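Local coordinates for protein pngf-ii (Elizabethkingia meningoseptica, PDB 4R4X) that probably removes N-linked glycans from glycoproteins as a peptide:N-glycosidase, cleaving the bond between the sugar chain and its asparagine, at residues Q228-S240 with N325-L339. Residues are numbered along the deposited sequence; the frame is centred on the assembly and turned at random.
Sequences QGNTIFVELKQKS and NTPYRQDITELRPQL
Val-234 and Gln-330, Leu-236 and Tyr-328, and Gln-238 and Thr-326 are the hydrogen-bonded pairs of an antiparallel ladder joining strands 231-240 and 326-331. The ladder closes one side of a four-stranded antiparallel sheet in the PNGase F-like part of the chain: 326-331 is one of its two edge strands within the chain, and 358-367 flanks 231-240 across from it. On the buried face, Leu-236 CD2 packs 3.5 Å from Tyr-328 CD1, while Gln-238 CB meets the edge of that tyrosine ring. A bend at chi2 (-86°) turns the Gln-238 amide toward Thr-326, whose OG1 donates to OE1 at 2.8 Å; the glutamine NE2 is held by His-358. On the other face, Asp-331 CA sits over the Phe-233 ring, 4.1 Å from its centroid, with the carboxylate stacked 23° from the ring plane. Arg-329 runs extended past Phe-233 CB, and its NH2 hydrogen-bonds Ser-365 OG on strand 358-367.

Past Asp-331 the chain leaves the strand. Ile-332 N still bonds Ile-232 O, and Ile-332 CG1 lies 3.8 Å from Ile-232 CG2; on the helix side, Ile-232 CD1 rests 3.6 Å from Arg-336 CB. Where the ladder would next use the Ile-332 carbonyl, the Thr-333 hydroxyl stands in: OG1 takes the N-H of Ile-232 at 3.1 Å, nearly straight at 164°. The same OG1 donates to Asp-331 OD1, which also receives Thr-333 N at 3.0 Å in an Asx turn.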
loop_
_atom_site.group_PDB
_atom_site.type_symbol
_atom_site.label_atom_id
_atom_site.label_comp_id
_atom_site.label_asym_id
_atom_site.label_seq_id
_atom_site.Cartn_x
_atom_site.Cartn_y
_atom_site.Cartn_z
ATOM N N GLN A 228 -14.558 -7.192 -6.238
ATOM C CA GLN A 228 -15.058 -6.753 -4.950
ATOM C C GLN A 228 -14.469 -7.638 -3.857
ATOM O O GLN A 228 -14.516 -8.858 -3.936
ATOM C CB GLN A 228 -16.607 -6.788 -4.916
ATOM C CG GLN A 228 -17.255 -6.698 -3.522
ATOM C CD GLN A 228 -17.021 -5.378 -2.782
ATOM O OE1 GLN A 228 -16.930 -4.319 -3.393
ATOM N NE2 GLN A 228 -16.904 -5.455 -1.438
ATOM N N GLY A 229 -13.906 -7.011 -2.839
ATOM C CA GLY A 229 -13.304 -7.720 -1.714
ATOM C C GLY A 229 -11.804 -7.440 -1.621
ATOM O O GLY A 229 -11.227 -7.430 -0.522
ATOM N N ASN A 230 -11.174 -7.217 -2.763
ATOM C CA ASN A 230 -9.734 -6.936 -2.769
ATOM C C ASN A 230 -9.472 -5.531 -2.210
ATOM O O ASN A 230 -10.313 -4.624 -2.337
ATOM C CB ASN A 230 -9.197 -6.968 -4.189
ATOM C CG ASN A 230 -9.045 -8.361 -4.781
ATOM O OD1 ASN A 230 -8.611 -8.454 -5.919
ATOM N ND2 ASN A 230 -9.390 -9.415 -4.065
ATOM N N THR A 231 -8.310 -5.323 -1.609
ATOM C CA THR A 231 -7.970 -3.996 -1.141
ATOM C C THR A 231 -6.894 -3.389 -2.030
ATOM O O THR A 231 -6.146 -4.114 -2.739
ATOM C CB THR A 231 -7.536 -3.993 0.331
ATOM O OG1 THR A 231 -6.445 -4.900 0.532
ATOM C CG2 THR A 231 -8.682 -4.383 1.220
ATOM N N ILE A 232 -6.848 -2.062 -2.012
ATOM C CA ILE A 232 -5.968 -1.293 -2.889
ATOM C C ILE A 232 -5.321 -0.156 -2.108
ATOM O O ILE A 232 -6.005 0.593 -1.391
ATOM C CB ILE A 232 -6.719 -0.652 -4.065
ATOM C CG1 ILE A 232 -7.694 -1.611 -4.743
ATOM C CG2 ILE A 232 -5.714 -0.146 -5.083
ATOM C CD1 ILE A 232 -8.703 -0.910 -5.628
ATOM N N PHE A 233 -4.010 -0.032 -2.260
ATOM C CA PHE A 233 -3.244 0.990 -1.588
ATOM C C PHE A 233 -2.343 1.691 -2.614
ATOM O O PHE A 233 -1.955 1.103 -3.637
ATOM C CB PHE A 233 -2.331 0.386 -0.505
ATOM C CG PHE A 233 -3.048 -0.113 0.714
ATOM C CD1 PHE A 233 -3.758 -1.279 0.683
ATOM C CD2 PHE A 233 -2.948 0.583 1.929
ATOM C CE1 PHE A 233 -4.407 -1.741 1.820
ATOM C CE2 PHE A 233 -3.600 0.128 3.074
ATOM C CZ PHE A 233 -4.340 -1.034 3.008
ATOM N N VAL A 234 -2.025 2.953 -2.328
ATOM C CA VAL A 234 -1.101 3.717 -3.129
ATOM C C VAL A 234 0.012 4.162 -2.221
ATOM O O VAL A 234 -0.263 4.640 -1.117
ATOM C CB VAL A 234 -1.779 4.918 -3.815
ATOM C CG1 VAL A 234 -2.486 5.835 -2.813
ATOM C CG2 VAL A 234 -0.771 5.696 -4.640
ATOM N N GLU A 235 1.255 3.984 -2.680
ATOM C CA GLU A 235 2.444 4.341 -1.891
ATOM C C GLU A 235 3.419 5.244 -2.637
ATOM O O GLU A 235 3.877 4.929 -3.739
ATOM C CB GLU A 235 3.185 3.101 -1.404
ATOM C CG GLU A 235 4.315 3.420 -0.406
ATOM C CD GLU A 235 4.885 2.158 0.241
ATOM O OE1 GLU A 235 5.134 2.153 1.458
ATOM O OE2 GLU A 235 5.097 1.159 -0.476
ATOM N N LEU A 236 3.746 6.369 -2.005
ATOM C CA LEU A 236 4.649 7.357 -2.560
ATOM C C LEU A 236 5.808 7.562 -1.593
ATOM O O LEU A 236 5.604 7.584 -0.358
ATOM C CB LEU A 236 3.904 8.684 -2.776
ATOM C CG LEU A 236 4.781 9.775 -3.426
ATOM C CD1 LEU A 236 4.056 10.515 -4.528
ATOM C CD2 LEU A 236 5.304 10.740 -2.398
ATOM N N LYS A 237 7.011 7.702 -2.146
ATOM C CA LYS A 237 8.195 8.038 -1.358
ATOM C C LYS A 237 8.752 9.322 -1.942
ATOM O O LYS A 237 8.747 9.502 -3.146
ATOM C CB LYS A 237 9.257 6.931 -1.437
ATOM C CG LYS A 237 8.820 5.530 -1.081
ATOM C CD LYS A 237 8.358 5.381 0.362
ATOM C CE LYS A 237 7.964 3.927 0.656
ATOM N NZ LYS A 237 9.145 3.013 0.575
ATOM N N GLN A 238 9.194 10.239 -1.101
ATOM C CA GLN A 238 9.576 11.582 -1.553
ATOM C C GLN A 238 10.820 12.069 -0.825
ATOM O O GLN A 238 11.032 11.726 0.321
ATOM C CB GLN A 238 8.421 12.560 -1.292
ATOM C CG GLN A 238 8.701 14.038 -1.514
ATOM C CD GLN A 238 9.311 14.753 -0.315
ATOM O OE1 GLN A 238 9.137 14.349 0.829
ATOM N NE2 GLN A 238 10.009 15.838 -0.576
ATOM N N LYS A 239 11.626 12.878 -1.509
ATOM C CA LYS A 239 12.631 13.717 -0.881
ATOM C C LYS A 239 12.854 14.974 -1.693
ATOM O O LYS A 239 12.463 15.047 -2.861
ATOM C CB LYS A 239 13.954 12.971 -0.731
ATOM C CG LYS A 239 14.732 12.807 -2.026
ATOM C CD LYS A 239 15.970 11.963 -1.758
ATOM C CE LYS A 239 16.659 11.524 -3.034
ATOM N NZ LYS A 239 17.655 12.529 -3.487
ATOM N N SER A 240 13.481 15.959 -1.058
ATOM C CA SER A 240 13.900 17.179 -1.727
ATOM C C SER A 240 15.190 16.948 -2.497
ATOM O O SER A 240 16.099 16.291 -1.996
ATOM C CB SER A 240 14.132 18.331 -0.734
ATOM O OG SER A 240 14.696 19.474 -1.380
ATOM N N ASN A 325 13.969 10.352 3.854
ATOM C CA ASN A 325 12.890 10.580 2.895
ATOM C C ASN A 325 11.532 10.380 3.592
ATOM O O ASN A 325 11.479 9.932 4.741
ATOM C CB ASN A 325 13.045 9.653 1.683
ATOM C CG ASN A 325 13.010 8.189 2.068
ATOM O OD1 ASN A 325 12.002 7.691 2.534
ATOM N ND2 ASN A 325 14.127 7.500 1.889
ATOM N N THR A 326 10.459 10.745 2.896
ATOM C CA THR A 326 9.131 10.728 3.457
ATOM C C THR A 326 8.306 9.696 2.739
ATOM O O THR A 326 8.205 9.760 1.521
ATOM C CB THR A 326 8.375 12.036 3.267
ATOM O OG1 THR A 326 9.283 13.136 3.352
ATOM C CG2 THR A 326 7.264 12.141 4.308
ATOM N N PRO A 327 7.723 8.745 3.487
ATOM C CA PRO A 327 6.795 7.803 2.909
ATOM C C PRO A 327 5.349 8.204 3.184
ATOM O O PRO A 327 5.041 8.706 4.273
ATOM C CB PRO A 327 7.115 6.532 3.654
ATOM C CG PRO A 327 7.479 7.011 5.039
ATOM C CD PRO A 327 8.024 8.402 4.887
ATOM N N TYR A 328 4.500 7.970 2.189
ATOM C CA TYR A 328 3.072 8.204 2.284
ATOM C C TYR A 328 2.344 7.014 1.673
ATOM O O TYR A 328 2.586 6.660 0.516
ATOM C CB TYR A 328 2.662 9.447 1.509
ATOM C CG TYR A 328 3.447 10.726 1.745
ATOM C CD1 TYR A 328 4.630 10.968 1.062
ATOM C CD2 TYR A 328 2.962 11.725 2.599
ATOM C CE1 TYR A 328 5.318 12.163 1.215
ATOM C CE2 TYR A 328 3.658 12.916 2.774
ATOM C CZ TYR A 328 4.834 13.125 2.076
ATOM O OH TYR A 328 5.534 14.308 2.200
ATOM N N ARG A 329 1.430 6.417 2.420
ATOM C CA ARG A 329 0.664 5.312 1.883
ATOM C C ARG A 329 -0.782 5.433 2.326
ATOM O O ARG A 329 -1.075 5.541 3.530
ATOM C CB ARG A 329 1.255 3.964 2.314
ATOM C CG ARG A 329 0.667 2.751 1.576
ATOM C CD ARG A 329 1.329 1.437 1.997
ATOM N NE ARG A 329 1.014 0.309 1.100
ATOM C CZ ARG A 329 1.190 -0.980 1.398
ATOM N NH1 ARG A 329 1.648 -1.349 2.592
ATOM N NH2 ARG A 329 0.886 -1.932 0.506
ATOM N N GLN A 330 -1.676 5.386 1.344
ATOM C CA GLN A 330 -3.106 5.506 1.586
ATOM C C GLN A 330 -3.896 4.309 1.019
ATOM O O GLN A 330 -3.652 3.846 -0.107
ATOM C CB GLN A 330 -3.630 6.772 0.932
ATOM C CG GLN A 330 -5.127 6.992 1.195
ATOM C CD GLN A 330 -5.567 8.425 1.093
ATOM O OE1 GLN A 330 -6.640 8.754 0.531
ATOM N NE2 GLN A 330 -4.784 9.285 1.623
ATOM N N ASP A 331 -4.838 3.841 1.813
ATOM C CA ASP A 331 -5.836 2.835 1.418
ATOM C C ASP A 331 -6.820 3.538 0.492
ATOM O O ASP A 331 -7.408 4.543 0.865
ATOM C CB ASP A 331 -6.505 2.345 2.682
ATOM C CG ASP A 331 -7.561 1.255 2.455
ATOM O OD1 ASP A 331 -7.983 1.001 1.298
ATOM O OD2 ASP A 331 -7.976 0.678 3.485
ATOM N N ILE A 332 -6.972 3.036 -0.723
ATOM C CA ILE A 332 -7.898 3.627 -1.685
ATOM C C ILE A 332 -8.932 2.598 -2.191
ATOM O O ILE A 332 -9.444 2.729 -3.308
ATOM C CB ILE A 332 -7.138 4.246 -2.882
ATOM C CG1 ILE A 332 -6.114 3.276 -3.459
ATOM C CG2 ILE A 332 -6.441 5.534 -2.478
ATOM C CD1 ILE A 332 -5.565 3.764 -4.796
ATOM N N THR A 333 -9.269 1.635 -1.345
ATOM C CA THR A 333 -10.157 0.485 -1.690
ATOM C C THR A 333 -11.501 0.940 -2.245
ATOM O O THR A 333 -12.010 0.358 -3.211
ATOM C CB THR A 333 -10.328 -0.440 -0.451
ATOM O OG1 THR A 333 -9.045 -0.990 -0.110
ATOM C CG2 THR A 333 -11.327 -1.569 -0.704
ATOM N N GLU A 334 -12.041 2.027 -1.693
ATOM C CA GLU A 334 -13.300 2.598 -2.181
ATOM C C GLU A 334 -13.287 3.153 -3.634
ATOM O O GLU A 334 -14.355 3.398 -4.213
ATOM C CB GLU A 334 -13.829 3.682 -1.189
ATOM C CG GLU A 334 -13.222 5.078 -1.311
ATOM C CD GLU A 334 -11.875 5.261 -0.613
ATOM O OE1 GLU A 334 -11.196 4.261 -0.305
ATOM O OE2 GLU A 334 -11.487 6.423 -0.374
ATOM N N LEU A 335 -12.111 3.374 -4.216
ATOM C CA LEU A 335 -12.032 3.845 -5.605
ATOM C C LEU A 335 -11.889 2.710 -6.625
ATOM O O LEU A 335 -11.718 2.957 -7.831
ATOM C CB LEU A 335 -10.873 4.849 -5.761
ATOM C CG LEU A 335 -10.969 6.091 -4.869
ATOM C CD1 LEU A 335 -9.727 6.959 -4.986
ATOM C CD2 LEU A 335 -12.233 6.871 -5.222
ATOM N N ARG A 336 -11.969 1.482 -6.131
ATOM C CA ARG A 336 -11.922 0.286 -6.961
ATOM C C ARG A 336 -12.788 0.390 -8.248
ATOM O O ARG A 336 -12.296 0.104 -9.321
ATOM C CB ARG A 336 -12.303 -0.953 -6.135
ATOM C CG ARG A 336 -12.161 -2.268 -6.905
ATOM C CD ARG A 336 -12.822 -3.446 -6.197
ATOM N NE ARG A 336 -14.266 -3.240 -6.141
ATOM C CZ ARG A 336 -15.080 -3.384 -7.184
ATOM N NH1 ARG A 336 -14.629 -3.793 -8.370
ATOM N NH2 ARG A 336 -16.364 -3.136 -7.023
ATOM N N PRO A 337 -14.053 0.841 -8.139
ATOM C CA PRO A 337 -14.894 0.938 -9.346
ATOM C C PRO A 337 -14.350 1.875 -10.430
ATOM O O PRO A 337 -14.629 1.663 -11.597
ATOM C CB PRO A 337 -16.232 1.453 -8.814
ATOM C CG PRO A 337 -16.239 1.022 -7.378
ATOM C CD PRO A 337 -14.806 1.192 -6.926
ATOM N N GLN A 338 -13.584 2.892 -10.048
ATOM C CA GLN A 338 -12.997 3.816 -10.994
ATOM C C GLN A 338 -11.676 3.271 -11.553
ATOM O O GLN A 338 -11.257 3.687 -12.618
ATOM C CB GLN A 338 -12.799 5.184 -10.315
ATOM C CG GLN A 338 -12.277 6.318 -11.183
ATOM C CD GLN A 338 -13.260 6.768 -12.256
ATOM O OE1 GLN A 338 -12.878 7.022 -13.405
ATOM N NE2 GLN A 338 -14.523 6.863 -11.890
ATOM N N LEU A 339 -11.033 2.343 -10.843
ATOM C CA LEU A 339 -9.708 1.812 -11.251
ATOM C C LEU A 339 -9.750 0.484 -11.979
ATOM O O LEU A 339 -8.928 0.236 -12.858
ATOM C CB LEU A 339 -8.818 1.645 -10.026
ATOM C CG LEU A 339 -8.454 2.911 -9.247
ATOM C CD1 LEU A 339 -7.955 2.513 -7.862
ATOM C CD2 LEU A 339 -7.408 3.710 -9.992
#